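Local coordinates for protein Pre-mRNA-splicing factor SAD1 (Saccharomyces cerevisiae, PDB 4MSX) that promotes the assembly of newly made U4 snRNA into the U4/U6 snRNP and is required for pre-mRNA splicing, as a catalytically inactive relative of ubiquitin-specific proteases, at residues L201-V206 with K232-P237; E257-N262 with L270-N275; K391-T396 with V417-I422. One frame throughout, in Å; residues are numbered along the deposited sequence. Where two conformers were deposited one is given.

Interaction 1. Residues L201-V206 with K232-P237; sequences LISHMV and KKIWSP
Ser203 and Ile234 bring the backbones closest, their CA atoms 7.4 Å apart, where two helices of the USP-like domain, 189-203 and 222-234, both run out. The contact is thus one of helix C-terminal ends in the helical part of the fold: Ser203 and Ile234 belong to the last turns, and His204 and Trp235 each follow as the first residue beyond. Its one direct hydrogen bond joins backbone to side chain. The indole NE1 of Trp235 donates to the carbonyl O of Ser203 at 2.8 Å, with an N-H...O angle of 148°. The bond is somewhat bent. NE1 approaches from above the carbonyl plane rather than along a lone pair, and the oxygen in turn is tilted from the indole plane. With CG beside its own backbone N (chi1 -78°), the tryptophan reaches back across the gap to the end of the neighbouring helix. Its six-membered ring also meets His204: Trp235 CZ2 stands over the centre of one imidazole face, 3.5 Å from CE1, but the planes are inclined at 38°, so the pair is an oblique aromatic contact. His204 is fixed from the far end by NE2, which is hydrogen-bonded to the carbonyl of Gly182, and Phe183 meets its ring edge-to-face; Arg209 adds a cation-pi contact to Trp235. Beside the indole, Ile234 supplies the apolar part of the interface. Its CG2 faces the CB of Ser203 at 4.0 Å, whereas the serine hydroxyl bonds back to the carbonyl of Leu199 in its own helix, and Ile234 CD1 packs against that same OG at 3.4 Å.

Interaction 2. Residues E257-N262 with L270-N275; sequences EGLNLN and LLWLFN
Trp272 meets Leu259 in a CH-pi contact that illustrates how a loop can be laid over one large side chain of a helix. The loop 257-262 lies between helices 247-256 and 266-280 of the USP-like domain, in a connection between two successive helices that folds back on the second. Within the CH-pi contact, Leu259 CD1 stands over the five-membered ring, 3.5 Å from its centroid and only 3° from the ring normal, so the methyl is almost exactly centred. Trp272 carries CG anti to its backbone N (chi1 -172°), extending the indole from the helix toward the loop.

Further apolar contacts spread from this centre. Leu259 CB lies 3.9 Å from Trp272 CZ2, above that corner of the six-membered ring, and Leu261 CD1 approaches the tryptophan CB obliquely at 4.4 Å. Glu257 lends its CB to Trp272 CH2 at 4.0 Å, then its chain bends to carry the carboxylate away to a salt bridge with Lys276, one turn beyond Trp272 on helix 266-280. Ile264 of the same loop and Phe269 of the helix also touch Leu259.

Polar contacts are confined to the rim of the indole. The carbonyl O of Glu257 lies in the ring plane at the edge, 3.5 Å from Trp272 CZ2, an approach that places it near the slightly positive C-H border of the ring. No direct hydrogen bond crosses between the segments; instead a water in the indole plane accepts from Trp272 NE1 at 2.9 Å and donates weakly to the carbonyl O of Gly258.

Interaction 3. Residues K391-T396 with V417-I422; sequences KNRNQT and VVHVVI. With ACT (acetate ion), chain C.
Arg393 lays a charged group against His419 and Val421 without a direct hydrogen bond to either: its guanidinium has a valine methyl over one face, while its bonds go to other partners. The loop 391-396 here packs against the end of the long strand 409-421, in the mixed beta-sheet of the USP-like domain. His419 and Val421, two residues apart, both direct their side chains toward the loop from the same side of the strand.

Val421 CG2 rises over that guanidinium face, 3.5 Å from Arg393 NH1, and Gln395 CD covers the opposite face, so the group is sandwiched. Nearer the backbone, Arg393 CD abuts His419 CE1 at 3.4 Å, in an oblique crossing with guanidinium and ring planes 70° apart. Arg393 NE lies at the edge of the imidazole, but the angle to His419 ND1 is too poor for a bond. Both atoms turn instead to one carboxylate: Glu472, on the adjacent strand 472-480, takes NE as a salt bridge on OE1 and is hydrogen-bonded to ND1 through OE2, while Ser438 holds His419 NE2. The shared acid probably eases the closeness of the two nitrogens. Arg393 NH1 is hydrogen-bonded to the carbonyl O of Val390. Arg393 starts with CG between N and the carbonyl carbon (chi1 74°), then runs extended to NE, which carries the guanidinium across to the strand.

A water links the two segments, accepting from Arg393 NH2 and donating to the backbone O of His419 at 3.0 Å. On the loop itself Asn394 forms an Asx turn: its OD1 takes the backbone N of Thr396 at 3.0 Å, and also Thr396 OG1. Asn394 ND2 donates to the carbonyl O of Pro328 and also, at 3.1 Å, to OXT of an acetate probably from the crystallisation liquor.

Overall arrangement
Along the chain, the three contacts follow one another without nesting or crossing, all within the USP-like domain. Interaction 1 closes a mainly helical excursion of 25 residues; interaction 2 closes a short connection of 7 residues that already includes the first turn of helix 266-280; interaction 3 closes a span of 20 that is mostly strand. Helix 189-203 is their meeting point. Leu201 packs on Leu270 of interaction 2 and on Val417 of interaction 3, while Ile202 packs on Phe274. Interactions 2 and 3 do not touch, their nearest atoms being about 7 Å apart. The helix thus joins the helical region to the mixed sheet, where interaction 3 ties the end of strand 409-421 to the loop 391-396.

Interaction 1. Residues L201-V206 with K232-P237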
loop_
_atom_site.group_PDB
_atom_site.type_symbol
_atom_site.label_atom_id
_atom_site.label_comp_id
_atom_site.label_asym_id
_atom_site.label_seq_id
_atom_site.Cartn_x
_atom_site.Cartn_y
_atom_site.Cartn_z
ATOM N N LEU A 201 -1.205 -4.004 0.487
ATOM C CA LEU A 201 -2.047 -4.900 1.312
ATOM C C LEU A 201 -3.333 -4.205 1.656
ATOM O O LEU A 201 -4.446 -4.743 1.460
ATOM C CB LEU A 201 -1.389 -5.275 2.659
ATOM C CG LEU A 201 -0.176 -6.178 2.597
ATOM C CD1 LEU A 201 0.201 -6.736 3.997
ATOM C CD2 LEU A 201 -0.420 -7.292 1.645
ATOM N N ILE A 202 -3.235 -2.997 2.168
ATOM C CA ILE A 202 -4.447 -2.353 2.609
ATOM C C ILE A 202 -5.323 -1.925 1.412
ATOM O O ILE A 202 -6.554 -1.983 1.500
ATOM C CB ILE A 202 -4.170 -1.210 3.568
ATOM C CG1 ILE A 202 -5.462 -0.867 4.318
ATOM C CG2 ILE A 202 -3.550 -0.007 2.842
ATOM C CD1 ILE A 202 -5.304 0.288 5.305
ATOM N N SER A 203 -4.716 -1.553 0.282
ATOM C CA SER A 203 -5.478 -1.181 -0.911
ATOM C C SER A 203 -6.197 -2.365 -1.557
ATOM O O SER A 203 -7.096 -2.169 -2.385
ATOM C CB SER A 203 -4.548 -0.535 -1.944
ATOM O OG SER A 203 -4.114 0.716 -1.468
ATOM N N HIS A 204 -5.786 -3.589 -1.199
ATOM C CA HIS A 204 -6.394 -4.788 -1.770
ATOM C C HIS A 204 -7.408 -5.453 -0.820
ATOM O O HIS A 204 -7.931 -6.507 -1.151
ATOM C CB HIS A 204 -5.320 -5.786 -2.298
ATOM C CG HIS A 204 -4.717 -5.323 -3.592
ATOM N ND1 HIS A 204 -4.877 -5.997 -4.789
ATOM C CD2 HIS A 204 -4.074 -4.161 -3.899
ATOM C CE1 HIS A 204 -4.298 -5.311 -5.763
ATOM N NE2 HIS A 204 -3.788 -4.199 -5.246
ATOM N N MET A 205 -7.665 -4.847 0.341
ATOM C CA MET A 205 -8.758 -5.311 1.234
ATOM C C MET A 205 -10.030 -4.612 0.799
ATOM O O MET A 205 -10.244 -3.440 1.098
ATOM C CB MET A 205 -8.491 -4.948 2.682
ATOM C CG MET A 205 -7.309 -5.754 3.200
ATOM S SD MET A 205 -6.790 -5.204 4.833
ATOM C CE MET A 205 -5.490 -6.425 5.071
ATOM N N VAL A 206 -10.861 -5.322 0.064
ATOM C CA VAL A 206 -11.933 -4.639 -0.676
ATOM C C VAL A 206 -12.776 -3.581 0.080
ATOM O O VAL A 206 -13.039 -2.513 -0.453
ATOM C CB VAL A 206 -12.796 -5.658 -1.437
ATOM C CG1 VAL A 206 -14.065 -5.005 -1.970
ATOM C CG2 VAL A 206 -11.964 -6.215 -2.617
ATOM N N LYS A 232 -6.352 5.800 -4.117
ATOM C CA LYS A 232 -7.008 6.117 -5.405
ATOM C C LYS A 232 -6.078 5.985 -6.610
ATOM O O LYS A 232 -6.503 5.524 -7.698
ATOM C CB LYS A 232 -7.600 7.524 -5.377
ATOM C CG LYS A 232 -8.789 7.655 -4.380
ATOM C CD LYS A 232 -9.067 9.185 -4.198
ATOM C CE LYS A 232 -10.023 9.517 -3.087
ATOM N NZ LYS A 232 -11.334 9.074 -3.457
ATOM N N LYS A 233 -4.802 6.364 -6.452
ATOM C CA LYS A 233 -3.881 6.181 -7.567
ATOM C C LYS A 233 -3.514 4.752 -7.769
ATOM O O LYS A 233 -3.292 4.339 -8.914
ATOM C CB LYS A 233 -2.563 7.000 -7.314
ATOM C CG LYS A 233 -2.841 8.514 -7.454
ATOM C CD LYS A 233 -1.607 9.365 -6.987
ATOM C CE LYS A 233 -1.867 10.856 -7.333
ATOM N NZ LYS A 233 -0.661 11.680 -6.768
ATOM N N ILE A 234 -3.360 3.983 -6.662
ATOM C CA ILE A 234 -2.972 2.565 -6.827
ATOM C C ILE A 234 -3.966 1.842 -7.755
ATOM O O ILE A 234 -3.589 0.935 -8.529
ATOM C CB ILE A 234 -2.906 1.897 -5.438
ATOM C CG1 ILE A 234 -1.573 2.337 -4.761
ATOM C CG2 ILE A 234 -3.067 0.340 -5.526
ATOM C CD1 ILE A 234 -1.569 2.005 -3.243
ATOM N N TRP A 235 -5.230 2.261 -7.684
ATOM C CA TRP A 235 -6.286 1.585 -8.484
ATOM C C TRP A 235 -6.563 2.282 -9.832
ATOM O O TRP A 235 -7.429 1.850 -10.594
ATOM C CB TRP A 235 -7.590 1.440 -7.656
ATOM C CG TRP A 235 -7.385 0.271 -6.717
ATOM C CD1 TRP A 235 -6.978 0.306 -5.400
ATOM C CD2 TRP A 235 -7.503 -1.094 -7.074
ATOM N NE1 TRP A 235 -6.868 -1.016 -4.905
ATOM C CE2 TRP A 235 -7.165 -1.875 -5.934
ATOM C CE3 TRP A 235 -7.878 -1.752 -8.260
ATOM C CZ2 TRP A 235 -7.202 -3.310 -5.959
ATOM C CZ3 TRP A 235 -7.903 -3.137 -8.295
ATOM C CH2 TRP A 235 -7.584 -3.914 -7.139
ATOM N N SER A 236 -5.837 3.368 -10.140
ATOM C CA SER A 236 -6.224 4.127 -11.316
ATOM C C SER A 236 -6.094 3.309 -12.588
ATOM O O SER A 236 -5.037 2.720 -12.856
ATOM C CB SER A 236 -5.372 5.410 -11.453
ATOM O OG SER A 236 -5.587 5.908 -12.763
ATOM N N PRO A 237 -7.170 3.252 -13.395
ATOM C CA PRO A 237 -7.082 2.559 -14.692
ATOM C C PRO A 237 -6.580 3.484 -15.836
ATOM O O PRO A 237 -6.584 3.057 -16.989
ATOM C CB PRO A 237 -8.560 2.145 -14.980
ATOM C CG PRO A 237 -9.366 3.263 -14.395
ATOM C CD PRO A 237 -8.529 3.743 -13.118
#

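Interaction 2. Residues E257-N262 with L270-N275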
loop_
_atom_site.group_PDB
_atom_site.type_symbol
_atom_site.label_atom_id
_atom_site.label_comp_id
_atom_site.label_asym_id
_atom_site.label_seq_id
_atom_site.Cartn_x
_atom_site.Cartn_y
_atom_site.Cartn_z
ATOM N N GLU A 257 4.124 13.337 10.930
ATOM C CA GLU A 257 3.276 12.459 11.760
ATOM C C GLU A 257 4.096 11.601 12.759
ATOM O O GLU A 257 3.566 10.675 13.351
ATOM C CB GLU A 257 2.425 11.542 10.883
ATOM C CG GLU A 257 1.589 12.341 9.916
ATOM C CD GLU A 257 0.393 13.091 10.583
ATOM O OE1 GLU A 257 0.085 12.870 11.782
ATOM O OE2 GLU A 257 -0.264 13.882 9.880
ATOM N N GLY A 258 5.382 11.899 12.906
ATOM C CA GLY A 258 6.171 11.264 13.945
ATOM C C GLY A 258 6.497 9.795 13.668
ATOM O O GLY A 258 6.850 9.060 14.602
ATOM N N LEU A 259 6.465 9.372 12.401
ATOM C CA LEU A 259 6.890 7.991 12.073
ATOM C C LEU A 259 8.430 7.939 12.230
ATOM O O LEU A 259 9.176 8.556 11.442
ATOM C CB LEU A 259 6.563 7.607 10.622
ATOM C CG LEU A 259 7.061 6.202 10.205
ATOM C CD1 LEU A 259 6.413 5.099 11.125
ATOM C CD2 LEU A 259 6.747 5.959 8.709
ATOM N N ASN A 260 8.889 7.228 13.240
ATOM C CA ASN A 260 10.354 7.226 13.525
ATOM C C ASN A 260 10.884 5.862 14.002
ATOM O O ASN A 260 11.887 5.791 14.698
ATOM C CB ASN A 260 10.704 8.293 14.576
ATOM C CG ASN A 260 9.947 8.095 15.895
ATOM O OD1 ASN A 260 9.251 7.088 16.107
ATOM N ND2 ASN A 260 10.082 9.068 16.794
ATOM N N LEU A 261 10.243 4.797 13.579
ATOM C CA LEU A 261 10.698 3.447 13.922
ATOM C C LEU A 261 11.981 3.141 13.180
ATOM O O LEU A 261 12.109 3.371 11.970
ATOM C CB LEU A 261 9.623 2.433 13.489
ATOM C CG LEU A 261 8.240 2.724 14.074
ATOM C CD1 LEU A 261 7.181 1.715 13.513
ATOM C CD2 LEU A 261 8.303 2.627 15.604
ATOM N N ASN A 262 12.932 2.572 13.900
ATOM C CA ASN A 262 14.153 2.118 13.274
ATOM C C ASN A 262 14.702 0.992 14.158
ATOM O O ASN A 262 15.137 1.224 15.310
ATOM C CB ASN A 262 15.174 3.298 13.133
ATOM C CG ASN A 262 16.544 2.824 12.588
ATOM O OD1 ASN A 262 16.647 1.737 12.041
ATOM N ND2 ASN A 262 17.599 3.639 12.761
ATOM N N LEU A 270 2.759 -1.669 9.012
ATOM C CA LEU A 270 1.310 -1.982 8.925
ATOM C C LEU A 270 0.623 -1.641 10.244
ATOM O O LEU A 270 -0.432 -1.017 10.257
ATOM C CB LEU A 270 1.115 -3.482 8.617
ATOM C CG LEU A 270 -0.394 -3.827 8.520
ATOM C CD1 LEU A 270 -0.614 -4.931 7.474
ATOM C CD2 LEU A 270 -0.908 -4.240 9.877
ATOM N N LEU A 271 1.223 -2.031 11.374
ATOM C CA LEU A 271 0.605 -1.798 12.686
ATOM C C LEU A 271 0.559 -0.283 12.923
ATOM O O LEU A 271 -0.421 0.261 13.437
ATOM C CB LEU A 271 1.454 -2.397 13.827
ATOM C CG LEU A 271 1.423 -3.963 13.828
ATOM C CD1 LEU A 271 2.304 -4.574 14.898
ATOM C CD2 LEU A 271 -0.008 -4.472 14.033
ATOM N N TRP A 272 1.663 0.400 12.632
ATOM C CA TRP A 272 1.657 1.869 12.801
ATOM C C TRP A 272 0.515 2.506 11.949
ATOM O O TRP A 272 -0.206 3.429 12.396
ATOM C CB TRP A 272 3.024 2.464 12.348
ATOM C CG TRP A 272 3.171 3.929 12.657
ATOM C CD1 TRP A 272 3.776 4.498 13.778
ATOM C CD2 TRP A 272 2.780 5.026 11.808
ATOM N NE1 TRP A 272 3.746 5.898 13.666
ATOM C CE2 TRP A 272 3.149 6.234 12.476
ATOM C CE3 TRP A 272 2.145 5.105 10.557
ATOM C CZ2 TRP A 272 2.863 7.494 11.950
ATOM C CZ3 TRP A 272 1.877 6.403 10.017
ATOM C CH2 TRP A 272 2.255 7.553 10.727
ATOM N N LEU A 273 0.433 2.083 10.701
ATOM C CA LEU A 273 -0.495 2.704 9.745
ATOM C C LEU A 273 -1.958 2.375 10.167
ATOM O O LEU A 273 -2.835 3.254 10.159
ATOM C CB LEU A 273 -0.247 2.176 8.329
ATOM C CG LEU A 273 -0.924 3.030 7.266
ATOM C CD1 LEU A 273 -0.255 4.443 7.159
ATOM C CD2 LEU A 273 -0.912 2.309 5.923
ATOM N N PHE A 274 -2.235 1.123 10.554
ATOM C CA PHE A 274 -3.607 0.818 11.066
ATOM C C PHE A 274 -3.959 1.658 12.292
ATOM O O PHE A 274 -5.085 2.176 12.409
ATOM C CB PHE A 274 -3.752 -0.636 11.495
ATOM C CG PHE A 274 -4.078 -1.567 10.366
ATOM C CD1 PHE A 274 -3.813 -1.223 9.057
ATOM C CD2 PHE A 274 -4.678 -2.785 10.614
ATOM C CE1 PHE A 274 -4.135 -2.093 8.001
ATOM C CE2 PHE A 274 -4.995 -3.660 9.573
ATOM C CZ PHE A 274 -4.722 -3.313 8.277
ATOM N N ASN A 275 -3.005 1.818 13.218
ATOM C CA ASN A 275 -3.302 2.618 14.391
ATOM C C ASN A 275 -3.489 4.093 14.031
ATOM O O ASN A 275 -4.306 4.799 14.642
ATOM C CB ASN A 275 -2.261 2.423 15.511
ATOM C CG ASN A 275 -2.316 0.978 16.124
ATOM O OD1 ASN A 275 -3.393 0.357 16.238
ATOM N ND2 ASN A 275 -1.152 0.442 16.483
HETATM O O HOH W 1 4.385 8.020 15.608
#

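Interaction 3. Residues K391-T396 with V417-I422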
loop_
_atom_site.group_PDB
_atom_site.type_symbol
_atom_site.label_atom_id
_atom_site.label_comp_id
_atom_site.label_asym_id
_atom_site.label_seq_id
_atom_site.Cartn_x
_atom_site.Cartn_y
_atom_site.Cartn_z
ATOM N N LYS A 391 20.806 -11.552 9.142
ATOM C CA LYS A 391 21.589 -12.756 8.818
ATOM C C LYS A 391 21.193 -13.984 9.641
ATOM O O LYS A 391 21.173 -15.109 9.139
ATOM C CB LYS A 391 23.082 -12.491 9.079
ATOM C CG LYS A 391 23.970 -13.615 8.621
ATOM C CD LYS A 391 25.447 -13.142 8.635
ATOM C CE LYS A 391 26.368 -14.120 7.891
ATOM N NZ LYS A 391 27.760 -13.572 7.669
ATOM N N ASN A 392 20.928 -13.769 10.937
ATOM C CA ASN A 392 20.603 -14.863 11.844
ATOM C C ASN A 392 19.104 -15.183 11.953
ATOM O O ASN A 392 18.672 -15.839 12.904
ATOM C CB ASN A 392 21.177 -14.524 13.222
ATOM C CG ASN A 392 22.694 -14.569 13.199
ATOM O OD1 ASN A 392 23.248 -15.497 12.623
ATOM N ND2 ASN A 392 23.340 -13.520 13.680
ATOM N N ARG A 393 18.328 -14.724 10.977
ATOM C CA ARG A 393 16.866 -14.882 11.023
ATOM C C ARG A 393 16.436 -16.354 10.894
ATOM O O ARG A 393 17.187 -17.218 10.410
ATOM C CB ARG A 393 16.203 -14.089 9.878
ATOM C CG ARG A 393 16.392 -14.749 8.522
ATOM C CD ARG A 393 16.012 -13.776 7.351
ATOM N NE ARG A 393 16.229 -14.404 6.048
ATOM C CZ ARG A 393 17.427 -14.518 5.472
ATOM N NH1 ARG A 393 18.532 -14.021 6.064
ATOM N NH2 ARG A 393 17.515 -15.101 4.299
ATOM N N ASN A 394 15.209 -16.633 11.330
ATOM C CA ASN A 394 14.697 -17.996 11.302
ATOM C C ASN A 394 14.250 -18.345 9.874
ATOM O O ASN A 394 13.211 -17.834 9.381
ATOM C CB ASN A 394 13.537 -18.128 12.303
ATOM C CG ASN A 394 13.057 -19.563 12.457
ATOM O OD1 ASN A 394 12.946 -20.284 11.482
ATOM N ND2 ASN A 394 12.787 -19.972 13.690
ATOM N N GLN A 395 15.007 -19.212 9.193
ATOM C CA GLN A 395 14.691 -19.518 7.794
ATOM C C GLN A 395 13.918 -20.826 7.582
ATOM O O GLN A 395 13.967 -21.406 6.494
ATOM C CB GLN A 395 15.949 -19.502 6.935
ATOM C CG GLN A 395 16.685 -18.175 7.022
ATOM C CD GLN A 395 17.829 -18.117 6.015
ATOM O OE1 GLN A 395 17.613 -18.367 4.833
ATOM N NE2 GLN A 395 19.060 -17.863 6.499
ATOM N N THR A 396 13.158 -21.239 8.599
ATOM C CA THR A 396 12.312 -22.431 8.489
ATOM C C THR A 396 11.402 -22.275 7.284
ATOM O O THR A 396 10.782 -21.207 7.072
ATOM C CB THR A 396 11.471 -22.662 9.773
ATOM O OG1 THR A 396 12.339 -22.767 10.912
ATOM C CG2 THR A 396 10.628 -23.899 9.668
ATOM N N VAL A 417 3.576 -11.306 1.625
ATOM C CA VAL A 417 4.746 -10.406 1.584
ATOM C C VAL A 417 5.955 -11.280 1.871
ATOM O O VAL A 417 6.000 -11.958 2.899
ATOM C CB VAL A 417 4.618 -9.326 2.629
ATOM C CG1 VAL A 417 5.873 -8.349 2.622
ATOM C CG2 VAL A 417 3.334 -8.471 2.316
ATOM N N VAL A 418 6.944 -11.190 1.005
ATOM C CA VAL A 418 8.088 -12.079 1.026
ATOM C C VAL A 418 9.349 -11.305 1.349
ATOM O O VAL A 418 9.530 -10.140 0.920
ATOM C CB VAL A 418 8.218 -12.715 -0.369
ATOM C CG1 VAL A 418 9.604 -13.242 -0.597
ATOM C CG2 VAL A 418 7.125 -13.830 -0.499
ATOM N N HIS A 419 10.240 -11.959 2.091
ATOM C CA HIS A 419 11.480 -11.335 2.509
ATOM C C HIS A 419 12.611 -11.845 1.595
ATOM O O HIS A 419 12.730 -13.028 1.369
ATOM C CB HIS A 419 11.779 -11.698 3.970
ATOM C CG HIS A 419 13.079 -11.146 4.466
ATOM N ND1 HIS A 419 14.111 -11.951 4.898
ATOM C CD2 HIS A 419 13.521 -9.868 4.582
ATOM C CE1 HIS A 419 15.130 -11.191 5.266
ATOM N NE2 HIS A 419 14.797 -9.925 5.092
ATOM N N VAL A 420 13.442 -10.942 1.097
ATOM C CA VAL A 420 14.513 -11.280 0.157
ATOM C C VAL A 420 15.743 -10.585 0.686
ATOM O O VAL A 420 15.668 -9.416 1.125
ATOM C CB VAL A 420 14.165 -10.734 -1.282
ATOM C CG1 VAL A 420 15.372 -10.664 -2.153
ATOM C CG2 VAL A 420 13.119 -11.630 -1.920
ATOM N N VAL A 421 16.884 -11.270 0.657
ATOM C CA VAL A 421 18.127 -10.641 1.124
ATOM C C VAL A 421 18.946 -10.065 -0.022
ATOM O O VAL A 421 19.094 -10.690 -1.059
ATOM C CB VAL A 421 19.037 -11.629 1.932
ATOM C CG1 VAL A 421 20.494 -11.144 1.939
ATOM C CG2 VAL A 421 18.555 -11.738 3.348
ATOM N N ILE A 422 19.476 -8.860 0.188
ATOM C CA ILE A 422 20.331 -8.201 -0.805
ATOM C C ILE A 422 21.632 -7.705 -0.155
ATOM O O ILE A 422 21.951 -8.039 1.004
ATOM C CB ILE A 422 19.613 -6.999 -1.453
ATOM C CG1 ILE A 422 18.913 -6.166 -0.368
ATOM C CG2 ILE A 422 18.613 -7.472 -2.519
ATOM C CD1 ILE A 422 18.328 -4.824 -0.847
HETATM C C ACT C . 13.638 -16.509 15.657
HETATM O O ACT C . 12.899 -15.548 16.045
HETATM O OXT ACT C . 13.199 -17.732 15.773
HETATM C CH3 ACT C . 14.984 -16.154 15.062
HETATM O O HOH W 2 15.014 -14.642 2.397
#